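Local coordinates for protein histidine kinase (Caulobacter vibrioides, PDB 6TNE) that probably relays phosphoryl groups in two-component signalling, represented here by the receiver domain of the hybrid histidine kinase CckA, at residues A[52-55]-A[61-64]; A[63-68]-A[77-82]; A[4-9]-A[34-39]; A[99-104]-A[108-113]; A[15-20]-A[27-32]. All blocks are in the same frame, centred on the assembly; numbering follows the deposited sequence.

Contact 1 of 5, residues A[52-55]-A[61-64]; sequences SDVI and GPTL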
# COMPACT_ATOMS: atom_id res chain seq x y z
N SER A 52 -1.16 -0.87 2.64
CA SER A 52 -1.66 0.07 3.63
C SER A 52 -1.53 -0.49 5.02
O SER A 52 -1.84 -1.66 5.27
CB SER A 52 -3.13 0.38 3.39
OG SER A 52 -3.62 1.37 4.28
N ASP A 53 -1.12 0.36 5.96
CA ASP A 53 -1.27 0.07 7.38
C ASP A 53 -2.75 -0.06 7.70
O ASP A 53 -3.62 0.49 7.01
CB ASP A 53 -0.62 1.22 8.19
CG ASP A 53 -0.28 0.85 9.64
OD1 ASP A 53 -0.37 -0.34 10.00
OD2 ASP A 53 0.01 1.78 10.44
N VAL A 54 -3.05 -0.86 8.72
CA VAL A 54 -4.44 -1.07 9.14
C VAL A 54 -4.93 0.07 10.02
O VAL A 54 -5.96 0.70 9.72
CB VAL A 54 -4.61 -2.47 9.78
CG1 VAL A 54 -6.04 -2.63 10.34
CG2 VAL A 54 -4.28 -3.53 8.75
N ILE A 55 -4.22 0.34 11.11
CA ILE A 55 -4.65 1.33 12.08
C ILE A 55 -3.80 2.58 11.86
O ILE A 55 -2.56 2.52 11.89
CB ILE A 55 -4.44 0.82 13.52
CG1 ILE A 55 -5.25 -0.47 13.73
CG2 ILE A 55 -4.80 1.92 14.50
CD1 ILE A 55 -6.71 -0.40 13.26
N GLY A 61 -7.19 1.31 7.27
CA GLY A 61 -6.86 0.78 5.96
C GLY A 61 -8.02 0.07 5.27
O GLY A 61 -8.30 0.31 4.09
N PRO A 62 -8.75 -0.81 5.98
CA PRO A 62 -9.89 -1.48 5.32
C PRO A 62 -10.98 -0.51 4.87
O PRO A 62 -11.58 -0.69 3.80
CB PRO A 62 -10.35 -2.48 6.38
CG PRO A 62 -9.06 -2.80 7.06
CD PRO A 62 -8.36 -1.51 7.21
N THR A 63 -11.22 0.56 5.64
CA THR A 63 -12.15 1.60 5.20
C THR A 63 -11.64 2.34 3.98
O THR A 63 -12.41 2.64 3.05
CB THR A 63 -12.46 2.53 6.38
OG1 THR A 63 -13.06 1.79 7.44
CG2 THR A 63 -13.36 3.69 5.95
N LEU A 64 -10.34 2.66 3.97
CA LEU A 64 -9.73 3.22 2.77
C LEU A 64 -9.98 2.31 1.58
O LEU A 64 -10.36 2.79 0.51
CB LEU A 64 -8.23 3.43 3.00
CG LEU A 64 -7.43 3.69 1.72
CD1 LEU A 64 -7.87 5.01 1.03
CD2 LEU A 64 -5.94 3.73 2.08
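Gly61 donates its backbone N-H to Val54 O, the single hydrogen bond between 52-55 and 61-64. At 2.8 Å from Gly61 N to Val54 O and 166° at the hydrogen it is short and nearly straight, although the donor stands 21° out of the carbonyl plane. It ties the first turn of helix 61-72 to the chain leaving strand 49-53. A C-H...O contact lies beside it, with Gly61 CA 3.4 Å from Asp53 O. Because Gly61 brings no side chain, the two backbones come within 4.4 Å of each other, measured from Val54 CA to Gly61 CA.

Asp53 O is also used from within its own strand: Ser52 OG donates to Asp53 O at 2.9 Å. That hydroxyl lies anti to the backbone N of Ser52 (chi1 -176°), which brings Ser52 OG to the helix as well, 3.7 Å from Gly61 CA and alongside Leu64 CD2.

Apolar contact is slight. Val54 CG1 rests 4.1 Å from Pro62 CD, the valine and the proline ring crossing at about a right angle, and both also touch Phe79 of the next strand.

Asp53 turns its CB away from the helix. Its OD1 takes a weak bond from Val54 N and a salt bridge from Lys103, while OD2 lies close to the carboxylates of Glu7 and Asp8. An aspartate ending the central strand among acidic residues, with a lysine paired to it, is the layout of a receiver-domain phosphorylation site, consistent with Asp53 being the phosphoryl acceptor of this CheY-like fold.

Contact 2 of 5, residues A[63-68]-A[77-82]; sequences TLLKKA and VMFISG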
# COMPACT_ATOMS: atom_id res chain seq x y z
N THR A 63 -11.22 0.56 5.64
CA THR A 63 -12.15 1.60 5.20
C THR A 63 -11.64 2.34 3.98
O THR A 63 -12.41 2.64 3.05
CB THR A 63 -12.46 2.53 6.38
OG1 THR A 63 -13.06 1.79 7.44
CG2 THR A 63 -13.36 3.69 5.95
N LEU A 64 -10.34 2.66 3.97
CA LEU A 64 -9.73 3.22 2.77
C LEU A 64 -9.98 2.31 1.58
O LEU A 64 -10.36 2.79 0.51
CB LEU A 64 -8.23 3.43 3.00
CG LEU A 64 -7.43 3.69 1.72
CD1 LEU A 64 -7.87 5.01 1.03
CD2 LEU A 64 -5.94 3.73 2.08
N LEU A 65 -9.79 1.00 1.74
CA LEU A 65 -10.03 0.10 0.62
C LEU A 65 -11.47 0.19 0.15
O LEU A 65 -11.74 0.22 -1.05
CB LEU A 65 -9.68 -1.34 1.03
CG LEU A 65 -9.94 -2.37 -0.06
CD1 LEU A 65 -9.13 -1.96 -1.32
CD2 LEU A 65 -9.59 -3.76 0.40
N LYS A 66 -12.42 0.23 1.07
CA LYS A 66 -13.81 0.34 0.65
C LYS A 66 -14.05 1.60 -0.17
O LYS A 66 -14.78 1.57 -1.16
CB LYS A 66 -14.67 0.33 1.89
CG LYS A 66 -14.97 -1.09 2.35
CD LYS A 66 -15.87 -1.80 1.33
CE LYS A 66 -16.37 -3.17 1.79
NZ LYS A 66 -16.60 -4.10 0.64
N LYS A 67 -13.44 2.70 0.22
CA LYS A 67 -13.62 3.95 -0.50
C LYS A 67 -12.85 4.02 -1.80
O LYS A 67 -13.27 4.70 -2.75
CB LYS A 67 -13.24 5.11 0.40
CG LYS A 67 -14.14 5.26 1.58
CD LYS A 67 -13.69 6.42 2.45
CE LYS A 67 -14.55 6.60 3.68
NZ LYS A 67 -15.94 6.95 3.32
N ALA A 68 -11.72 3.32 -1.87
CA ALA A 68 -10.77 3.48 -2.97
C ALA A 68 -10.80 2.33 -3.95
O ALA A 68 -10.20 2.44 -4.99
CB ALA A 68 -9.34 3.62 -2.43
N VAL A 77 -4.23 -5.72 -2.96
CA VAL A 77 -4.13 -4.91 -1.76
C VAL A 77 -3.42 -5.74 -0.71
O VAL A 77 -3.78 -6.91 -0.50
CB VAL A 77 -5.51 -4.45 -1.25
CG1 VAL A 77 -5.39 -3.68 0.05
CG2 VAL A 77 -6.30 -3.72 -2.36
N MET A 78 -2.45 -5.14 -0.03
CA MET A 78 -1.71 -5.79 1.04
C MET A 78 -1.79 -4.92 2.27
O MET A 78 -1.36 -3.75 2.24
CB MET A 78 -0.26 -5.91 0.63
CG MET A 78 0.59 -6.57 1.65
SD MET A 78 2.25 -6.95 1.12
CE MET A 78 2.87 -5.44 0.50
N PHE A 79 -2.38 -5.43 3.33
CA PHE A 79 -2.44 -4.75 4.61
C PHE A 79 -1.26 -5.15 5.45
O PHE A 79 -0.86 -6.32 5.44
CB PHE A 79 -3.73 -5.09 5.33
CG PHE A 79 -4.93 -4.43 4.71
CD1 PHE A 79 -5.01 -3.02 4.65
CD2 PHE A 79 -5.93 -5.18 4.14
CE1 PHE A 79 -6.10 -2.40 4.03
CE2 PHE A 79 -7.00 -4.56 3.50
CZ PHE A 79 -7.09 -3.18 3.46
N ILE A 80 -0.74 -4.21 6.20
CA ILE A 80 0.35 -4.42 7.13
C ILE A 80 -0.10 -3.98 8.51
O ILE A 80 -0.82 -2.99 8.65
CB ILE A 80 1.65 -3.71 6.67
CG1 ILE A 80 1.53 -2.19 6.61
CG2 ILE A 80 2.11 -4.27 5.29
CD1 ILE A 80 2.79 -1.50 6.26
N SER A 81 0.34 -4.69 9.54
CA SER A 81 0.00 -4.25 10.90
C SER A 81 0.83 -5.04 11.89
O SER A 81 1.18 -6.20 11.64
CB SER A 81 -1.47 -4.47 11.29
OG SER A 81 -1.75 -3.92 12.57
N GLY A 82 1.10 -4.40 13.05
CA GLY A 82 1.69 -5.09 14.18
C GLY A 82 0.71 -5.89 14.98
O GLY A 82 1.12 -6.64 15.87
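Leu65 is the helix residue that meets strand 77-81, and its two methyl groups divide the work. CD1 runs tip to tip into Val77, and the 3.5 Å between Leu65 CD1 and Val77 CG2 is tighter than an ordinary carbon contact. Leu65 CD2 goes to Phe79, where it lies near the plane of the ring, at its edge, 4.0 Å from Phe79 CZ. With CG anti to the backbone N (chi1 178°), the leucine stretches from the helix straight at the strand.

Val77 has a second use for its branches: while CG2 faces the leucine, Val77 CG1 sits 3.8 Å above the plane of the Phe79 ring, displaced toward the rim. The ring thus has a valine methyl on one face and a leucine methyl at its edge. Although the CB of Phe79 does not aim at the helix, the ring swings back to it and also reaches Val54 and Pro62.

No hydrogen bond crosses between 63-68 and 77-82; these three buried side chains hold by apolar packing alone, extended by Val98 from the adjoining strand. A helix packed in this way on the strand that follows it is the second half of the beta-alpha-beta crossover 49-53, 61-72, 77-81 of the receiver fold.

Contact 3 of 5, residues A[4-9]-A[34-39]; sequences LFVEDE and EEALII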
# COMPACT_ATOMS: atom_id res chain seq x y z
N LEU A 4 0.92 2.27 -4.36
CA LEU A 4 0.46 3.29 -3.42
C LEU A 4 0.71 2.72 -2.02
O LEU A 4 0.15 1.67 -1.68
CB LEU A 4 -1.03 3.59 -3.66
CG LEU A 4 -1.72 4.50 -2.66
CD1 LEU A 4 -0.98 5.80 -2.43
CD2 LEU A 4 -3.18 4.74 -3.14
N PHE A 5 1.55 3.39 -1.24
CA PHE A 5 2.02 2.89 0.06
C PHE A 5 1.53 3.87 1.11
O PHE A 5 1.98 5.02 1.15
CB PHE A 5 3.56 2.79 0.06
CG PHE A 5 4.11 1.90 1.13
CD1 PHE A 5 3.83 2.06 2.46
CD2 PHE A 5 4.88 0.81 0.78
CE1 PHE A 5 4.34 1.18 3.42
CE2 PHE A 5 5.42 -0.07 1.73
CZ PHE A 5 5.15 0.12 3.07
N VAL A 6 0.61 3.42 1.96
CA VAL A 6 -0.07 4.25 2.94
C VAL A 6 0.38 3.80 4.33
O VAL A 6 0.12 2.67 4.74
CB VAL A 6 -1.59 4.13 2.79
CG1 VAL A 6 -2.28 5.18 3.66
CG2 VAL A 6 -2.00 4.21 1.31
N GLU A 7 1.06 4.69 5.06
CA GLU A 7 1.62 4.36 6.36
C GLU A 7 1.86 5.69 7.07
O GLU A 7 2.53 6.57 6.54
CB GLU A 7 2.91 3.55 6.17
CG GLU A 7 3.79 3.39 7.40
CD GLU A 7 3.08 2.71 8.52
OE1 GLU A 7 2.88 1.50 8.44
OE2 GLU A 7 2.68 3.37 9.49
N ASP A 8 1.30 5.82 8.28
CA ASP A 8 1.44 7.07 9.03
C ASP A 8 2.81 7.24 9.65
O ASP A 8 3.20 8.38 9.97
CB ASP A 8 0.37 7.19 10.10
CG ASP A 8 0.42 6.07 11.07
OD1 ASP A 8 0.30 4.92 10.65
OD2 ASP A 8 0.53 6.35 12.28
N GLU A 9 3.51 6.14 9.97
CA GLU A 9 4.80 6.24 10.61
C GLU A 9 5.85 6.55 9.55
O GLU A 9 6.21 5.69 8.74
CB GLU A 9 5.13 4.93 11.28
CG GLU A 9 6.24 5.02 12.29
CD GLU A 9 6.24 3.81 13.20
OE1 GLU A 9 5.18 3.14 13.30
OE2 GLU A 9 7.31 3.51 13.78
N GLU A 34 -7.12 9.73 3.92
CA GLU A 34 -7.68 10.83 3.17
C GLU A 34 -6.73 11.26 2.02
O GLU A 34 -7.15 11.48 0.88
CB GLU A 34 -8.10 11.86 4.22
CG GLU A 34 -9.26 11.26 5.27
CD GLU A 34 -8.84 10.40 6.60
OE1 GLU A 34 -9.72 10.08 7.45
OE2 GLU A 34 -7.70 10.02 6.88
N GLU A 35 -5.41 11.34 2.30
CA GLU A 35 -4.43 11.60 1.23
C GLU A 35 -4.41 10.47 0.22
O GLU A 35 -4.39 10.70 -1.00
CB GLU A 35 -3.06 11.69 1.90
CG GLU A 35 -1.96 11.91 0.92
CD GLU A 35 -0.56 12.05 1.53
OE1 GLU A 35 0.35 12.40 0.78
OE2 GLU A 35 -0.34 11.82 2.75
N ALA A 36 -4.43 9.22 0.70
CA ALA A 36 -4.42 8.07 -0.20
C ALA A 36 -5.60 8.07 -1.15
O ALA A 36 -5.47 7.68 -2.30
CB ALA A 36 -4.35 6.79 0.60
N LEU A 37 -6.78 8.45 -0.65
CA LEU A 37 -7.97 8.45 -1.50
C LEU A 37 -7.82 9.44 -2.65
O LEU A 37 -8.23 9.16 -3.76
CB LEU A 37 -9.19 8.74 -0.63
CG LEU A 37 -10.53 8.56 -1.31
CD1 LEU A 37 -10.73 7.17 -1.89
CD2 LEU A 37 -11.60 8.87 -0.25
N ILE A 38 -7.23 10.61 -2.39
CA ILE A 38 -7.01 11.58 -3.46
C ILE A 38 -5.98 11.06 -4.44
O ILE A 38 -6.16 11.16 -5.65
CB ILE A 38 -6.60 12.92 -2.83
CG1 ILE A 38 -7.82 13.51 -2.13
CG2 ILE A 38 -6.00 13.88 -3.88
CD1 ILE A 38 -7.52 14.69 -1.29
N ILE A 39 -4.89 10.44 -3.94
CA ILE A 39 -3.91 9.87 -4.84
C ILE A 39 -4.52 8.79 -5.72
O ILE A 39 -4.29 8.73 -6.93
CB ILE A 39 -2.69 9.33 -4.05
CG1 ILE A 39 -1.94 10.47 -3.38
CG2 ILE A 39 -1.73 8.58 -4.97
CD1 ILE A 39 -1.02 10.00 -2.28
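Ala36 is the small bump at the middle of this contact, and Val6 supplies the hollow that receives it. The forked end of the valine closes round the alanine methyl: Val6 CG2 is 3.6 Å from Ala36 CB, and Val6 CG1 stands at 4.0 Å from the same carbon. With so little bulk on the helix side, the backbones draw together, Val6 CA lying 6.6 Å from Ala36 CA.

Leu4, two residues back on the same side of the strand, spreads its methyls over the next turn of the helix. Its CG is anti to the backbone N (chi1 172°), which sends the branched end out to the helix. There Leu4 CD2 rests 3.8 Å from Ala36 O, against the backbone and beside the alanine methyl, while Leu4 CD1 meets Ile39 CG2 at 3.8 Å, the leucine and isoleucine passing at a slant.

Helix 33-42 belongs to the crossover from strand 26-30 to strand 49-53 in a sheet of order 2-1-3-4-5, and strand 2-6 lies between those two strands; the helix therefore runs back over it. The short axes are nearly antiparallel (170°) and 9.3 Å apart, as in the doubly wound sheet of CheY-like domains.

Past the strand the chain bends away from the helix, and there Glu9 N gives a straight 2.9 Å bond to Glu7 OE2, using the anti lone pair of that oxygen. Back at the packed end, Ala30 and Leu28 of the edge strand reach Ala36 and Ile39 respectively, and Leu64 of helix 61-72 closes on the Ala36 methyl.

Contact 4 of 5, residues A[99-104]-A[108-113]; sequences TFLPKP and KTLAER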
# COMPACT_ATOMS: atom_id res chain seq x y z
N THR A 99 -4.35 -9.35 0.98
CA THR A 99 -3.34 -10.09 1.71
C THR A 99 -2.94 -9.32 2.96
O THR A 99 -3.29 -8.12 3.12
CB THR A 99 -2.11 -10.40 0.84
OG1 THR A 99 -1.47 -9.17 0.46
CG2 THR A 99 -2.43 -11.22 -0.39
N PHE A 100 -2.11 -9.93 3.80
CA PHE A 100 -1.75 -9.41 5.12
C PHE A 100 -0.33 -9.79 5.46
O PHE A 100 -0.02 -10.99 5.52
CB PHE A 100 -2.62 -10.02 6.19
CG PHE A 100 -4.06 -9.84 5.95
CD1 PHE A 100 -4.77 -10.75 5.21
CD2 PHE A 100 -4.71 -8.74 6.50
CE1 PHE A 100 -6.11 -10.59 4.98
CE2 PHE A 100 -6.06 -8.57 6.28
CZ PHE A 100 -6.76 -9.51 5.52
N LEU A 101 0.50 -8.79 5.77
CA LEU A 101 1.91 -8.99 6.11
C LEU A 101 2.13 -8.39 7.48
O LEU A 101 1.82 -7.21 7.69
CB LEU A 101 2.82 -8.34 5.06
CG LEU A 101 4.36 -8.41 5.15
CD1 LEU A 101 4.77 -9.84 4.90
CD2 LEU A 101 5.09 -7.44 4.17
N PRO A 102 2.62 -9.14 8.47
CA PRO A 102 2.80 -8.56 9.80
C PRO A 102 3.97 -7.59 9.83
O PRO A 102 4.99 -7.77 9.17
CB PRO A 102 3.06 -9.78 10.70
CG PRO A 102 3.68 -10.75 9.78
CD PRO A 102 3.01 -10.56 8.42
N LYS A 103 3.85 -6.56 10.67
CA LYS A 103 4.96 -5.73 11.10
C LYS A 103 5.60 -6.33 12.34
O LYS A 103 4.93 -7.00 13.14
CB LYS A 103 4.45 -4.32 11.41
CG LYS A 103 4.13 -3.49 10.16
CD LYS A 103 4.11 -1.98 10.45
CE LYS A 103 2.73 -1.46 10.43
NZ LYS A 103 2.67 -0.00 10.77
N PRO A 104 6.91 -6.10 12.56
CA PRO A 104 7.84 -5.33 11.73
C PRO A 104 8.10 -5.99 10.38
O PRO A 104 8.19 -7.21 10.32
CB PRO A 104 9.12 -5.31 12.56
CG PRO A 104 8.98 -6.46 13.50
CD PRO A 104 7.55 -6.57 13.81
N LYS A 108 13.10 -8.46 2.59
CA LYS A 108 13.12 -9.62 1.72
C LYS A 108 11.72 -10.18 1.55
O LYS A 108 11.29 -10.47 0.42
CB LYS A 108 14.06 -10.69 2.29
CG LYS A 108 14.08 -11.98 1.43
CD LYS A 108 15.15 -12.99 1.89
CE LYS A 108 15.05 -14.31 1.09
NZ LYS A 108 16.28 -15.18 1.17
N THR A 109 10.97 -10.27 2.65
CA THR A 109 9.62 -10.80 2.58
C THR A 109 8.70 -9.81 1.88
O THR A 109 7.88 -10.21 1.05
CB THR A 109 9.11 -11.12 3.98
OG1 THR A 109 10.04 -12.01 4.60
CG2 THR A 109 7.73 -11.79 3.87
N LEU A 110 8.83 -8.52 2.20
CA LEU A 110 7.99 -7.52 1.52
C LEU A 110 8.19 -7.60 0.01
O LEU A 110 7.22 -7.62 -0.77
CB LEU A 110 8.33 -6.12 2.02
CG LEU A 110 7.59 -4.96 1.33
CD1 LEU A 110 6.11 -5.04 1.64
CD2 LEU A 110 8.22 -3.63 1.75
N ALA A 111 9.45 -7.60 -0.44
CA ALA A 111 9.74 -7.64 -1.87
C ALA A 111 9.20 -8.91 -2.51
O ALA A 111 8.66 -8.89 -3.63
CB ALA A 111 11.24 -7.47 -2.10
N GLU A 112 9.34 -10.05 -1.83
CA GLU A 112 8.80 -11.30 -2.34
C GLU A 112 7.29 -11.21 -2.53
O GLU A 112 6.76 -11.66 -3.55
CB GLU A 112 9.14 -12.38 -1.34
CG GLU A 112 8.64 -13.75 -1.59
CD GLU A 112 9.31 -14.74 -0.63
OE1 GLU A 112 9.28 -15.95 -0.91
OE2 GLU A 112 9.88 -14.30 0.39
N ARG A 113 6.57 -10.69 -1.53
CA ARG A 113 5.11 -10.59 -1.63
C ARG A 113 4.67 -9.59 -2.69
O ARG A 113 3.70 -9.83 -3.40
CB ARG A 113 4.50 -10.20 -0.28
CG ARG A 113 4.85 -11.11 0.85
CD ARG A 113 4.22 -12.49 0.75
NE ARG A 113 4.23 -13.03 2.11
CZ ARG A 113 3.33 -12.69 3.02
NH1 ARG A 113 2.33 -11.85 2.71
NH2 ARG A 113 3.42 -13.18 4.25
O HOH W 1 1.15 -10.50 0.32
O HOH W 2 1.32 -13.15 5.49
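Leu101 lays its forked end against helix 107-118 and overlaps three side chains there. Leu101 CD2 abuts Leu110 CD1 at 3.6 Å, the two leucines crossing at about a right angle. Leu101 CD1 touches Thr109 CG2 at 3.7 Å and also lies over one face of the Arg113 guanidinium, 3.5 Å above its plane and toward the rim. The threonine turns its methyl to the leucine, leaving OG1 to bond Asp106.

Arg113 reaches the leucine because its chain folds at chi2 (-69°), which brings the flat group over the Leu101 methyl. One face is thus spent on a hydrocarbon, while polar atoms are met at the edge. Water 1 lies in the guanidinium plane, accepts from Arg113 NH1 at 3.0 Å, and is 2.9 Å from Thr99 OG1, so it links helix to strand where no direct hydrogen bond does. A second water between Arg113 NH2 and Phe100 O is modelled too close to both, and that bridge is doubtful.

The short axes run almost antiparallel (170°) and 10.2 Å apart. Strand 98-102 is an outermost strand of the sheet, bonded along its inner edge to 77-81; from the helix, Leu110 continues inward to Met78 of that strand and to Ala16 and Leu20 of helix 10-21.

Contact 5 of 5, residues A[15-20]-A[27-32]; sequences VAARLL and VLEAAD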
# COMPACT_ATOMS: atom_id res chain seq x y z
N VAL A 15 11.57 4.05 4.74
CA VAL A 15 12.50 2.95 4.51
C VAL A 15 11.94 2.02 3.45
O VAL A 15 12.62 1.66 2.47
CB VAL A 15 12.79 2.21 5.82
CG1 VAL A 15 13.48 0.86 5.57
CG2 VAL A 15 13.59 3.08 6.78
N ALA A 16 10.70 1.56 3.64
CA ALA A 16 10.11 0.59 2.72
C ALA A 16 9.99 1.19 1.33
O ALA A 16 10.27 0.51 0.32
CB ALA A 16 8.76 0.11 3.25
N ALA A 17 9.56 2.45 1.24
CA ALA A 17 9.40 3.09 -0.07
C ALA A 17 10.75 3.16 -0.80
O ALA A 17 10.86 2.88 -1.99
CB ALA A 17 8.80 4.50 0.06
N ARG A 18 11.80 3.60 -0.09
CA ARG A 18 13.12 3.73 -0.71
C ARG A 18 13.66 2.37 -1.15
O ARG A 18 14.28 2.25 -2.21
CB ARG A 18 14.07 4.43 0.26
CG ARG A 18 13.74 5.90 0.38
CD ARG A 18 14.60 6.58 1.42
NE ARG A 18 15.98 6.67 0.92
CZ ARG A 18 16.99 7.09 1.67
NH1 ARG A 18 16.78 7.42 2.93
NH2 ARG A 18 18.22 7.15 1.16
N LEU A 19 13.43 1.33 -0.33
CA LEU A 19 13.92 0.01 -0.70
C LEU A 19 13.14 -0.57 -1.86
O LEU A 19 13.72 -1.28 -2.70
CB LEU A 19 13.93 -0.92 0.50
CG LEU A 19 15.01 -0.49 1.49
CD1 LEU A 19 14.81 -1.17 2.84
CD2 LEU A 19 16.41 -0.81 0.98
N LEU A 20 11.85 -0.23 -1.98
CA LEU A 20 11.09 -0.68 -3.13
C LEU A 20 11.52 0.10 -4.38
O LEU A 20 11.62 -0.46 -5.48
CB LEU A 20 9.62 -0.52 -2.82
CG LEU A 20 8.70 -1.65 -2.40
CD1 LEU A 20 9.15 -3.12 -2.38
CD2 LEU A 20 7.59 -1.21 -1.44
N VAL A 27 6.84 4.41 -6.20
CA VAL A 27 6.12 4.34 -4.94
C VAL A 27 5.52 5.70 -4.64
O VAL A 27 6.27 6.67 -4.42
CB VAL A 27 7.01 3.84 -3.79
CG1 VAL A 27 6.18 3.73 -2.54
CG2 VAL A 27 7.60 2.50 -4.13
N LEU A 28 4.18 5.74 -4.58
CA LEU A 28 3.46 6.94 -4.22
C LEU A 28 3.15 6.81 -2.74
O LEU A 28 2.41 5.90 -2.32
CB LEU A 28 2.15 7.00 -4.99
CG LEU A 28 2.28 7.03 -6.52
CD1 LEU A 28 0.94 7.17 -7.21
CD2 LEU A 28 3.18 8.17 -6.97
N GLU A 29 3.65 7.70 -1.94
CA GLU A 29 3.51 7.60 -0.49
C GLU A 29 2.34 8.43 0.01
O GLU A 29 2.12 9.56 -0.48
CB GLU A 29 4.77 8.11 0.19
CG GLU A 29 5.97 7.18 -0.00
CD GLU A 29 7.23 7.78 0.63
OE1 GLU A 29 7.28 7.90 1.87
OE2 GLU A 29 8.16 8.13 -0.13
N ALA A 30 1.65 7.92 1.02
CA ALA A 30 0.61 8.67 1.70
C ALA A 30 0.74 8.39 3.19
O ALA A 30 1.10 7.28 3.59
CB ALA A 30 -0.78 8.22 1.19
N ALA A 31 0.42 9.39 4.02
CA ALA A 31 0.50 9.23 5.46
C ALA A 31 -0.85 8.94 6.09
O ALA A 31 -0.89 8.65 7.29
CB ALA A 31 1.09 10.47 6.12
N ASP A 32 -1.93 9.00 5.33
CA ASP A 32 -3.24 8.73 5.90
C ASP A 32 -4.20 8.40 4.77
O ASP A 32 -3.88 8.54 3.58
CB ASP A 32 -3.80 9.85 6.78
CG ASP A 32 -3.88 11.12 6.08
OD1 ASP A 32 -4.35 11.25 4.96
OD2 ASP A 32 -3.47 12.10 6.68
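The carboxylate of Glu29, against which Ala17 packs, is gripped by two arginines: OE1 pairs with Arg13 NE and OE2 with Arg21 NH2, both from helix 10-21. The same Arg21 NH2 also bonds Val27 O, so one nitrogen serves a side chain and a backbone carbonyl of strand 26-30.

The methyl of Ala17 lies over the flat of the carboxylate, with Ala17 CB 3.7 Å from Glu29 CD and, more toward one oxygen, 3.7 Å from Glu29 OE2. The glutamate chain is extended beyond CG (chi2 177°), which carries the carboxylate out from the strand to the helix, where both arginines meet it.

Val27 takes the apolar share. Val27 CG1 meets Ala17 CB at 3.8 Å, and Val27 CG2 turns to the following helical turn, 3.9 Å from Leu20 CB and near Ala17 O. Ala17 is therefore covered from two positions of the strand, Val27 and Glu29, which both face the helix. Its small size lets the backbones approach, with Ala17 CA only 6.0 Å from Val27 CA, and the short axes lie 9.0 Å apart, nearly antiparallel at 172°.

Deeper in, Phe5 of strand 2-6 is touched by Ala16, Leu20 and Val27, completing the packing inside the beta-alpha-beta unit 2-6, 10-21, 26-30. The chemistry is divided: within 15-20 and 27-32 the helix offers mainly hydrocarbon, to a valine and to the face of a carboxylate, and no hydrogen bond crosses. The charged tie is made by Arg13 and Arg21, before and after 15-20, whose positive charge would be expected to keep Glu29 ionised beside an alanine.

Overall arrangement
All five contacts seat helices on one parallel sheet. Contacts 1 and 2 share Thr63 and Leu64, their centres 4 Å apart, and contact 3 lies on the same layer, its centre about 10 Å from that of contact 2, with Leu37 CD1 packing 3.6 Å from Lys67 O. Contacts 4 and 5 belong to the opposite layer, their centres about 14 Å apart. Contacts 3 and 5 adjoin through neighbouring strands 2-6 and 26-30. Lys103 draws three together at the strand ends: Lys103 NZ is 2.8 Å from Glu7 OE1 of contact 3 and 3.2 Å from Asp53 OD1 of contact 1, although contacts 3 and 4 are centred about 18 Å apart. This acidic cluster is probably the phosphorylation site.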